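Local coordinates for protein FkbI (Streptomyces hygroscopicus, PDB 1R2J), which binds FAD and probably works as an acyl-ACP dehydrogenase in making the methoxymalonyl extender unit of the FK520 polyketide, at residues 18-26 against 179-188. Residues are numbered along the deposited sequence; the frame is centred on the assembly and turned at random.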
ATOM      1  N   GLU A  18      16.917   0.561 -11.295  1.00 26.73           N
ATOM      2  CA  GLU A  18      17.496   1.896 -11.139  1.00 28.06           C
ATOM      3  C   GLU A  18      16.663   2.789 -10.222  1.00 27.46           C
ATOM      4  O   GLU A  18      17.215   3.567  -9.435  1.00 27.45           O
ATOM      5  CB  GLU A  18      17.647   2.566 -12.503  1.00 30.44           C
ATOM      6  CG  GLU A  18      18.569   3.775 -12.512  1.00 36.77           C
ATOM      7  CD  GLU A  18      17.927   5.023 -11.932  1.00 39.87           C
ATOM      8  OE1 GLU A  18      16.815   5.385 -12.374  1.00 42.67           O
ATOM      9  OE2 GLU A  18      18.542   5.649 -11.039  1.00 42.10           O
ATOM     10  N   TRP A  19      15.340   2.699 -10.329  1.00 25.60           N
ATOM     11  CA  TRP A  19      14.484   3.507  -9.469  1.00 26.69           C
ATOM     12  C   TRP A  19      14.722   3.104  -8.024  1.00 26.67           C
ATOM     13  O   TRP A  19      14.774   3.949  -7.133  1.00 25.55           O
ATOM     14  CB  TRP A  19      13.006   3.305  -9.812  1.00 27.80           C
ATOM     15  CG  TRP A  19      12.609   3.870 -11.146  1.00 29.56           C
ATOM     16  CD1 TRP A  19      13.302   4.783 -11.891  1.00 29.27           C
ATOM     17  CD2 TRP A  19      11.402   3.596 -11.867  1.00 29.44           C
ATOM     18  NE1 TRP A  19      12.597   5.098 -13.030  1.00 29.57           N
ATOM     19  CE2 TRP A  19      11.428   4.384 -13.040  1.00 29.97           C
ATOM     20  CE3 TRP A  19      10.298   2.765 -11.634  1.00 29.45           C
ATOM     21  CZ2 TRP A  19      10.390   4.363 -13.981  1.00 29.92           C
ATOM     22  CZ3 TRP A  19       9.266   2.745 -12.569  1.00 29.94           C
ATOM     23  CH2 TRP A  19       9.321   3.542 -13.729  1.00 29.31           C
ATOM     24  N   ASP A  20      14.885   1.802  -7.809  1.00 26.32           N
ATOM     25  CA  ASP A  20      15.110   1.253  -6.477  1.00 26.33           C
ATOM     26  C   ASP A  20      16.462   1.645  -5.880  1.00 26.47           C
ATOM     27  O   ASP A  20      16.550   1.977  -4.695  1.00 26.60           O
ATOM     28  CB  ASP A  20      14.990  -0.271  -6.519  1.00 27.19           C
ATOM     29  CG  ASP A  20      14.879  -0.887  -5.138  1.00 28.72           C
ATOM     30  OD1 ASP A  20      13.875  -0.621  -4.449  1.00 31.06           O
ATOM     31  OD2 ASP A  20      15.794  -1.633  -4.736  1.00 27.52           O
ATOM     32  N   THR A  21      17.514   1.606  -6.694  1.00 26.63           N
ATOM     33  CA  THR A  21      18.843   1.958  -6.211  1.00 28.21           C
ATOM     34  C   THR A  21      19.025   3.462  -6.037  1.00 28.92           C
ATOM     35  O   THR A  21      19.815   3.906  -5.200  1.00 29.04           O
ATOM     36  CB  THR A  21      19.946   1.418  -7.145  1.00 28.93           C
ATOM     37  OG1 THR A  21      19.639   1.756  -8.504  1.00 31.58           O
ATOM     38  CG2 THR A  21      20.065  -0.102  -7.009  1.00 28.85           C
ATOM     39  N   SER A  22      18.293   4.247  -6.820  1.00 28.72           N
ATOM     40  CA  SER A  22      18.378   5.698  -6.721  1.00 29.37           C
ATOM     41  C   SER A  22      17.429   6.179  -5.629  1.00 29.62           C
ATOM     42  O   SER A  22      17.562   7.291  -5.120  1.00 29.00           O
ATOM     43  CB  SER A  22      18.002   6.352  -8.053  1.00 29.63           C
ATOM     44  OG  SER A  22      16.604   6.292  -8.263  1.00 32.80           O
ATOM     45  N   GLY A  23      16.462   5.334  -5.284  1.00 29.21           N
ATOM     46  CA  GLY A  23      15.511   5.673  -4.242  1.00 29.76           C
ATOM     47  C   GLY A  23      14.411   6.640  -4.629  1.00 29.41           C
ATOM     48  O   GLY A  23      13.874   7.338  -3.765  1.00 29.32           O
ATOM     49  N   GLU A  24      14.057   6.690  -5.909  1.00 29.16           N
ATOM     50  CA  GLU A  24      13.009   7.606  -6.331  1.00 29.06           C
ATOM     51  C   GLU A  24      12.294   7.204  -7.617  1.00 27.29           C
ATOM     52  O   GLU A  24      12.885   6.602  -8.513  1.00 25.23           O
ATOM     53  CB  GLU A  24      13.586   9.017  -6.489  1.00 32.81           C
ATOM     54  CG  GLU A  24      12.559  10.117  -6.239  1.00 39.44           C
ATOM     55  CD  GLU A  24      13.147  11.513  -6.315  1.00 43.36           C
ATOM     56  OE1 GLU A  24      12.466  12.467  -5.875  1.00 46.35           O
ATOM     57  OE2 GLU A  24      14.283  11.660  -6.819  1.00 44.63           O
ATOM     58  N   LEU A  25      11.009   7.539  -7.688  1.00 25.37           N
ATOM     59  CA  LEU A  25      10.189   7.257  -8.857  1.00 25.58           C
ATOM     60  C   LEU A  25      10.018   8.571  -9.622  1.00 26.54           C
ATOM     61  O   LEU A  25      10.058   9.648  -9.031  1.00 25.87           O
ATOM     62  CB  LEU A  25       8.809   6.746  -8.431  1.00 25.15           C
ATOM     63  CG  LEU A  25       8.673   5.374  -7.766  1.00 23.86           C
ATOM     64  CD1 LEU A  25       7.245   5.188  -7.265  1.00 24.43           C
ATOM     65  CD2 LEU A  25       9.038   4.288  -8.761  1.00 23.98           C
ATOM     66  N   PRO A  26       9.829   8.499 -10.947  1.00 26.38           N
ATOM     67  CA  PRO A  26       9.652   9.724 -11.735  1.00 27.49           C
ATOM     68  C   PRO A  26       8.311  10.382 -11.402  1.00 28.00           C
ATOM     69  O   PRO A  26       7.259   9.752 -11.523  1.00 27.28           O
ATOM     70  CB  PRO A  26       9.682   9.225 -13.183  1.00 27.56           C
ATOM     71  CG  PRO A  26      10.399   7.907 -13.103  1.00 26.53           C
ATOM     72  CD  PRO A  26       9.905   7.315 -11.817  1.00 25.90           C
ATOM     73  N   ARG A 179      11.691  13.375   4.192  1.00 34.94           N
ATOM     74  CA  ARG A 179      11.831  12.026   3.665  1.00 34.08           C
ATOM     75  C   ARG A 179      12.633  11.112   4.589  1.00 32.30           C
ATOM     76  O   ARG A 179      13.617  11.537   5.200  1.00 29.80           O
ATOM     77  CB  ARG A 179      12.511  12.071   2.291  1.00 36.16           C
ATOM     78  CG  ARG A 179      11.809  12.939   1.255  1.00 40.69           C
ATOM     79  CD  ARG A 179      12.638  13.035  -0.022  1.00 44.82           C
ATOM     80  NE  ARG A 179      12.026  13.890  -1.039  1.00 49.07           N
ATOM     81  CZ  ARG A 179      12.554  14.144  -2.233  1.00 50.87           C
ATOM     82  NH1 ARG A 179      13.721  13.607  -2.577  1.00 52.05           N
ATOM     83  NH2 ARG A 179      11.913  14.935  -3.088  1.00 51.03           N
ATOM     84  N   VAL A 180      12.203   9.859   4.698  1.00 30.75           N
ATOM     85  CA  VAL A 180      12.928   8.885   5.508  1.00 30.70           C
ATOM     86  C   VAL A 180      14.253   8.748   4.757  1.00 29.62           C
ATOM     87  O   VAL A 180      14.263   8.436   3.571  1.00 28.73           O
ATOM     88  CB  VAL A 180      12.195   7.522   5.537  1.00 30.89           C
ATOM     89  CG1 VAL A 180      12.968   6.525   6.400  1.00 31.68           C
ATOM     90  CG2 VAL A 180      10.794   7.707   6.076  1.00 30.62           C
ATOM     91  N   PRO A 181      15.385   8.998   5.430  1.00 30.27           N
ATOM     92  CA  PRO A 181      16.700   8.904   4.782  1.00 30.53           C
ATOM     93  C   PRO A 181      17.047   7.640   3.984  1.00 31.28           C
ATOM     94  O   PRO A 181      17.224   7.705   2.768  1.00 33.29           O
ATOM     95  CB  PRO A 181      17.675   9.167   5.933  1.00 31.01           C
ATOM     96  CG  PRO A 181      16.898   8.776   7.157  1.00 33.28           C
ATOM     97  CD  PRO A 181      15.529   9.313   6.861  1.00 30.69           C
ATOM     98  N   LYS A 182      17.154   6.495   4.648  1.00 30.13           N
ATOM     99  CA  LYS A 182      17.510   5.266   3.944  1.00 28.98           C
ATOM    100  C   LYS A 182      16.544   4.110   4.231  1.00 26.57           C
ATOM    101  O   LYS A 182      16.847   3.225   5.037  1.00 24.97           O
ATOM    102  CB  LYS A 182      18.933   4.842   4.332  1.00 30.79           C
ATOM    103  CG  LYS A 182      20.006   5.892   4.093  1.00 34.20           C
ATOM    104  CD  LYS A 182      20.445   5.958   2.633  1.00 38.82           C
ATOM    105  CE  LYS A 182      21.293   4.751   2.236  1.00 40.77           C
ATOM    106  NZ  LYS A 182      21.796   4.870   0.828  1.00 42.36           N
ATOM    107  N   PRO A 183      15.375   4.100   3.568  1.00 25.01           N
ATOM    108  CA  PRO A 183      14.383   3.035   3.769  1.00 23.70           C
ATOM    109  C   PRO A 183      14.954   1.685   3.326  1.00 23.59           C
ATOM    110  O   PRO A 183      15.650   1.606   2.310  1.00 21.56           O
ATOM    111  CB  PRO A 183      13.218   3.488   2.901  1.00 24.22           C
ATOM    112  CG  PRO A 183      13.916   4.200   1.769  1.00 25.07           C
ATOM    113  CD  PRO A 183      14.948   5.021   2.499  1.00 23.43           C
ATOM    114  N   SER A 184      14.665   0.632   4.086  1.00 22.37           N
ATOM    115  CA  SER A 184      15.185  -0.696   3.759  1.00 25.18           C
ATOM    116  C   SER A 184      14.541  -1.329   2.528  1.00 24.82           C
ATOM    117  O   SER A 184      15.217  -2.001   1.753  1.00 26.77           O
ATOM    118  CB  SER A 184      15.032  -1.640   4.956  1.00 23.93           C
ATOM    119  OG  SER A 184      13.668  -1.852   5.262  1.00 23.55           O
ATOM    120  N   GLY A 185      13.239  -1.116   2.352  1.00 24.98           N
ATOM    121  CA  GLY A 185      12.537  -1.681   1.207  1.00 24.67           C
ATOM    122  C   GLY A 185      11.568  -0.671   0.615  1.00 23.71           C
ATOM    123  O   GLY A 185      11.362   0.388   1.212  1.00 22.93           O
ATOM    124  N   CYS A 186      10.962  -0.989  -0.532  1.00 20.60           N
ATOM    125  CA  CYS A 186      10.040  -0.065  -1.190  1.00 21.42           C
ATOM    126  C   CYS A 186      10.730   1.312  -1.205  1.00 20.28           C
ATOM    127  O   CYS A 186      10.094   2.358  -1.057  1.00 16.61           O
ATOM    128  CB  CYS A 186       8.714   0.001  -0.414  1.00 21.88           C
ATOM    129  SG  CYS A 186       7.597  -1.434  -0.641  1.00 24.73           S
ATOM    130  N   ARG A 187      12.045   1.275  -1.398  1.00 21.37           N
ATOM    131  CA  ARG A 187      12.905   2.453  -1.380  1.00 21.95           C
ATOM    132  C   ARG A 187      12.569   3.636  -2.284  1.00 22.76           C
ATOM    133  O   ARG A 187      13.052   4.743  -2.050  1.00 22.75           O
ATOM    134  CB  ARG A 187      14.354   2.010  -1.613  1.00 23.66           C
ATOM    135  CG  ARG A 187      14.808   0.944  -0.626  1.00 22.71           C
ATOM    136  CD  ARG A 187      16.308   0.717  -0.677  1.00 24.00           C
ATOM    137  NE  ARG A 187      16.748   0.144  -1.945  1.00 21.94           N
ATOM    138  CZ  ARG A 187      18.000  -0.231  -2.187  1.00 24.46           C
ATOM    139  NH1 ARG A 187      18.922  -0.083  -1.247  1.00 22.23           N
ATOM    140  NH2 ARG A 187      18.324  -0.768  -3.354  1.00 22.74           N
ATOM    141  N   ALA A 188      11.745   3.419  -3.301  1.00 23.16           N
ATOM    142  CA  ALA A 188      11.373   4.508  -4.193  1.00 25.00           C
ATOM    143  C   ALA A 188       9.938   4.979  -3.945  1.00 25.32           C
ATOM    144  O   ALA A 188       9.394   5.763  -4.723  1.00 25.45           O
ATOM    145  CB  ALA A 188      11.534   4.071  -5.646  1.00 24.62           C
TER
HETATM  146  O   HOH W   1      12.998  -1.682  -2.246  1.00 19.32           O
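Asp20 and Arg187 form a salt bridge between two domains of the acyl-CoA dehydrogenase fold: helix 16-22 of the N-terminal helical domain and the loop that joins strands 175-179 and 192-196 of the middle beta domain. Arg187 NH2 donates to Asp20 OD2 at 3.0 Å with an N-H...O angle of 152°, reaching the oxygen from above the carboxylate plane; the two flat groups are turned 47° apart. Arg187 NE adds a weak bond to the same oxygen. The arginine chain, bent at its third torsion (-66°), crosses the aspartate at about a right angle and turns an edge of its guanidinium to the carboxylate. The same OD2 also pairs with Arg338 of helix 332-345 in the C-terminal helical domain, so one carboxylate oxygen faces two arginines. The second oxygen, Asp20 OD1, accepts a 2.6 Å bond from a water that in turn accepts one from Arg187 N, so Asp20 holds Arg187 twice, directly at the side chain through OD2 and through water at the backbone N. An alanine in place of Asp20 would remove the carboxylate that both arginines share and would probably leave Arg187 and Arg338 as close like charges with no anion between them. One residue on from Arg187, Ala188 CB points into the turn where the helix ends: it lies 3.6 Å from Trp19 O, against Glu24 N, and 3.8 Å from Leu25 CG. Gly23, with positive phi, turns the chain out of the helix here. At the outer margin the extended chains of Glu24 and Arg179 cross, and their long salt bridge is one of charge alone, Glu24 OE1 standing 3.7 Å from Arg179 NH1. Tyr148 OH hydrogen-bonds to both Leu25 N and Ala188 O, the oxygen that sits 3.2 Å from Leu25 CG.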